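Cytochrome c-555 (Chlorobium tepidum, PDB 4J20) carries electrons as a small basic monoheme c-type cytochrome of green photosynthetic bacteria, although its precise role in photosynthesis is not established. Local coordinates at residues A[78-81]-A[82-86]. The protein carries 2 engineered substitutions. Residues are numbered along the deposited sequence; the frame is centred on the assembly and turned at random.
With HEB (heme b/c), chain I; IPA (isopropyl alcohol), chain E.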
loop_
_atom_site.group_PDB
_atom_site.type_symbol
_atom_site.label_atom_id
_atom_site.label_comp_id
_atom_site.label_asym_id
_atom_site.label_seq_id
_atom_site.Cartn_x
_atom_site.Cartn_y
_atom_site.Cartn_z
ATOM N N ASN A 78 -7.023 -2.898 3.635
ATOM C CA ASN A 78 -6.846 -4.330 3.459
ATOM C C ASN A 78 -5.735 -4.623 2.461
ATOM O O ASN A 78 -4.941 -5.558 2.639
ATOM C CB ASN A 78 -8.144 -5.038 3.058
ATOM C CG ASN A 78 -9.146 -5.075 4.180
ATOM O OD1 ASN A 78 -8.798 -4.938 5.343
ATOM N ND2 ASN A 78 -10.404 -5.269 3.839
ATOM N N ALA A 79 -5.670 -3.819 1.390
ATOM C CA ALA A 79 -4.577 -3.939 0.423
ATOM C C ALA A 79 -3.229 -3.626 1.073
ATOM O O ALA A 79 -2.234 -4.330 0.808
ATOM C CB ALA A 79 -4.826 -3.046 -0.766
ATOM N N VAL A 80 -3.173 -2.610 1.940
ATOM C CA VAL A 80 -1.927 -2.317 2.645
ATOM C C VAL A 80 -1.528 -3.518 3.484
ATOM O O VAL A 80 -0.358 -3.924 3.527
ATOM C CB VAL A 80 -2.066 -1.035 3.531
ATOM C CG1 VAL A 80 -0.800 -0.836 4.368
ATOM C CG2 VAL A 80 -2.348 0.214 2.686
ATOM N N ALA A 81 -2.490 -4.134 4.174
ATOM C CA ALA A 81 -2.208 -5.301 5.017
ATOM C C ALA A 81 -1.624 -6.426 4.194
ATOM O O ALA A 81 -0.690 -7.097 4.624
ATOM C CB ALA A 81 -3.469 -5.754 5.750
ATOM N N TYR A 82 -2.187 -6.630 2.997
ATOM C CA TYR A 82 -1.624 -7.624 2.115
ATOM C C TYR A 82 -0.178 -7.304 1.738
ATOM O O TYR A 82 0.716 -8.146 1.833
ATOM C CB TYR A 82 -2.489 -7.746 0.856
ATOM C CG TYR A 82 -1.910 -8.708 -0.133
ATOM C CD1 TYR A 82 -1.959 -10.075 0.092
ATOM C CD2 TYR A 82 -1.243 -8.250 -1.251
ATOM C CE1 TYR A 82 -1.378 -10.960 -0.795
ATOM C CE2 TYR A 82 -0.614 -9.167 -2.143
ATOM C CZ TYR A 82 -0.730 -10.494 -1.902
ATOM O OH TYR A 82 -0.154 -11.395 -2.802
ATOM N N MET A 83 0.055 -6.067 1.320
ATOM C CA MET A 83 1.408 -5.635 0.913
ATOM C C MET A 83 2.414 -5.813 2.056
ATOM O O MET A 83 3.527 -6.340 1.845
ATOM C CB MET A 83 1.368 -4.185 0.509
ATOM C CG MET A 83 0.539 -3.962 -0.757
ATOM S SD MET A 83 0.119 -2.234 -1.108
ATOM C CE MET A 83 1.735 -1.602 -1.528
ATOM N N VAL A 84 2.059 -5.369 3.250
ATOM C CA VAL A 84 2.963 -5.487 4.389
ATOM C C VAL A 84 3.224 -6.951 4.721
ATOM O O VAL A 84 4.388 -7.345 4.946
ATOM C CB VAL A 84 2.357 -4.756 5.593
ATOM C CG1 VAL A 84 3.040 -5.179 6.914
ATOM C CG2 VAL A 84 2.404 -3.260 5.413
ATOM N N GLY A 85 2.172 -7.778 4.732
ATOM C CA GLY A 85 2.344 -9.178 5.017
ATOM C C GLY A 85 3.248 -9.919 4.046
ATOM O O GLY A 85 3.793 -10.969 4.389
ATOM N N GLN A 86 3.377 -9.425 2.832
ATOM C CA GLN A 86 4.216 -10.036 1.830
ATOM C C GLN A 86 5.622 -9.428 1.772
ATOM O O GLN A 86 6.440 -9.898 0.996
ATOM C CB GLN A 86 3.583 -9.875 0.464
ATOM C CG GLN A 86 2.310 -10.737 0.273
ATOM C CD GLN A 86 2.593 -12.220 0.356
ATOM O OE1 GLN A 86 3.501 -12.740 -0.322
ATOM N NE2 GLN A 86 1.860 -12.906 1.195
HETATM FE FE HEB I . 1.407 3.165 -3.284
HETATM C CHA HEB I . 3.902 4.224 -1.235
HETATM C CHB HEB I . -0.026 1.473 -0.666
HETATM C CHC HEB I . -1.183 2.246 -5.276
HETATM C CHD HEB I . 2.957 4.597 -5.955
HETATM N NA HEB I . 1.838 2.921 -1.332
HETATM C C1A HEB I . 2.957 3.418 -0.660
HETATM C C2A HEB I . 2.918 2.942 0.696
HETATM C C3A HEB I . 1.848 2.166 0.828
HETATM C C4A HEB I . 1.163 2.143 -0.426
HETATM C CMA HEB I . 1.378 1.429 2.073
HETATM C CAA HEB I . 3.994 3.262 1.734
HETATM C CBA HEB I . 3.521 4.345 2.709
HETATM C CGA HEB I . 4.561 4.785 3.710
HETATM O O1A HEB I . 5.758 4.380 3.633
HETATM O O2A HEB I . 4.171 5.611 4.575
HETATM N NB HEB I . -0.262 2.067 -3.035
HETATM C C1B HEB I . -0.711 1.475 -1.857
HETATM C C2B HEB I . -2.006 0.898 -2.062
HETATM C C3B HEB I . -2.324 1.089 -3.354
HETATM C C4B HEB I . -1.260 1.836 -3.983
HETATM C CMB HEB I . -2.725 0.137 -0.977
HETATM C CAB HEB I . -3.556 0.669 -4.118
HETATM C CBB HEB I . -4.866 1.096 -3.438
HETATM N NC HEB I . 1.011 3.358 -5.229
HETATM C C1C HEB I . -0.143 2.928 -5.864
HETATM C C2C HEB I . -0.098 3.295 -7.258
HETATM C C3C HEB I . 1.082 3.892 -7.459
HETATM C C4C HEB I . 1.759 3.989 -6.212
HETATM C CMC HEB I . -1.174 2.882 -8.262
HETATM C CAC HEB I . 1.681 4.402 -8.766
HETATM C CBC HEB I . 0.862 5.436 -9.537
HETATM N ND HEB I . 3.102 4.220 -3.535
HETATM C C1D HEB I . 3.565 4.740 -4.738
HETATM C C2D HEB I . 4.814 5.394 -4.549
HETATM C C3D HEB I . 5.103 5.284 -3.137
HETATM C C4D HEB I . 4.010 4.546 -2.563
HETATM C CMD HEB I . 5.676 6.092 -5.570
HETATM C CAD HEB I . 6.327 5.802 -2.402
HETATM C CBD HEB I . 6.213 7.279 -1.959
HETATM C CGD HEB I . 7.425 7.701 -1.225
HETATM O O1D HEB I . 7.685 7.132 -0.152
HETATM O O2D HEB I . 8.158 8.536 -1.695
HETATM C C1 IPA E . 6.187 -11.992 -4.409
HETATM C C2 IPA E . 5.947 -11.346 -3.046
HETATM C C3 IPA E . 6.761 -12.049 -1.957
HETATM O O2 IPA E . 4.537 -11.398 -2.749
#
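Val80 and Val84, one turn apart on helix 73-85, cross at a slant and touch through CG1 of Val80 and CG2 of Val84, 4.2 Å apart. In the backbone between them, Val84 N donates almost straight to Val80 O over 2.8 Å, and Met83 N bonds likewise to Ala79 O. Of the two valines only Val80 meets the heme, and its fork suits the place: CG2 lies 3.7 Å from the heme methyl CMB, while CG1 reaches Val84, which continues the apolar surface against Leu47 of helix 44-53. Ala79, small enough to let the helix come close, brings its CB to 3.8 Å from that same methyl.

Met83 reaches out from the helix to the heme. Its CG stands beside the backbone N (chi1 -66°), which carries the chain past the carbonyl of Ala79 and sets SD 3.7 Å from CMB; a bend at chi3 (69°) turns CE to 3.6 Å from the meso carbon CHB. The flexible thioether thus fits the porphyrin margin without being the axial methionine, a role predicted for Met62. An alanine in place of Met83 would probably leave a gap at this margin, depriving CHB and CMB of their thioether neighbour.

With CG anti to the backbone N (chi1 177°), the Tyr82 ring swings toward helix 5-15, where a broad flat group can meet Tyr12; CG of Gln86 lies 3.7 Å above the Tyr82 ring plane, offset toward its rim. In this C-terminal helix of the cytochrome c fold, i to i+4 bonds take up the carbonyls of residues 78 to 81, and the heme-facing side chains are apolar; such surroundings probably help keep water from this porphyrin edge.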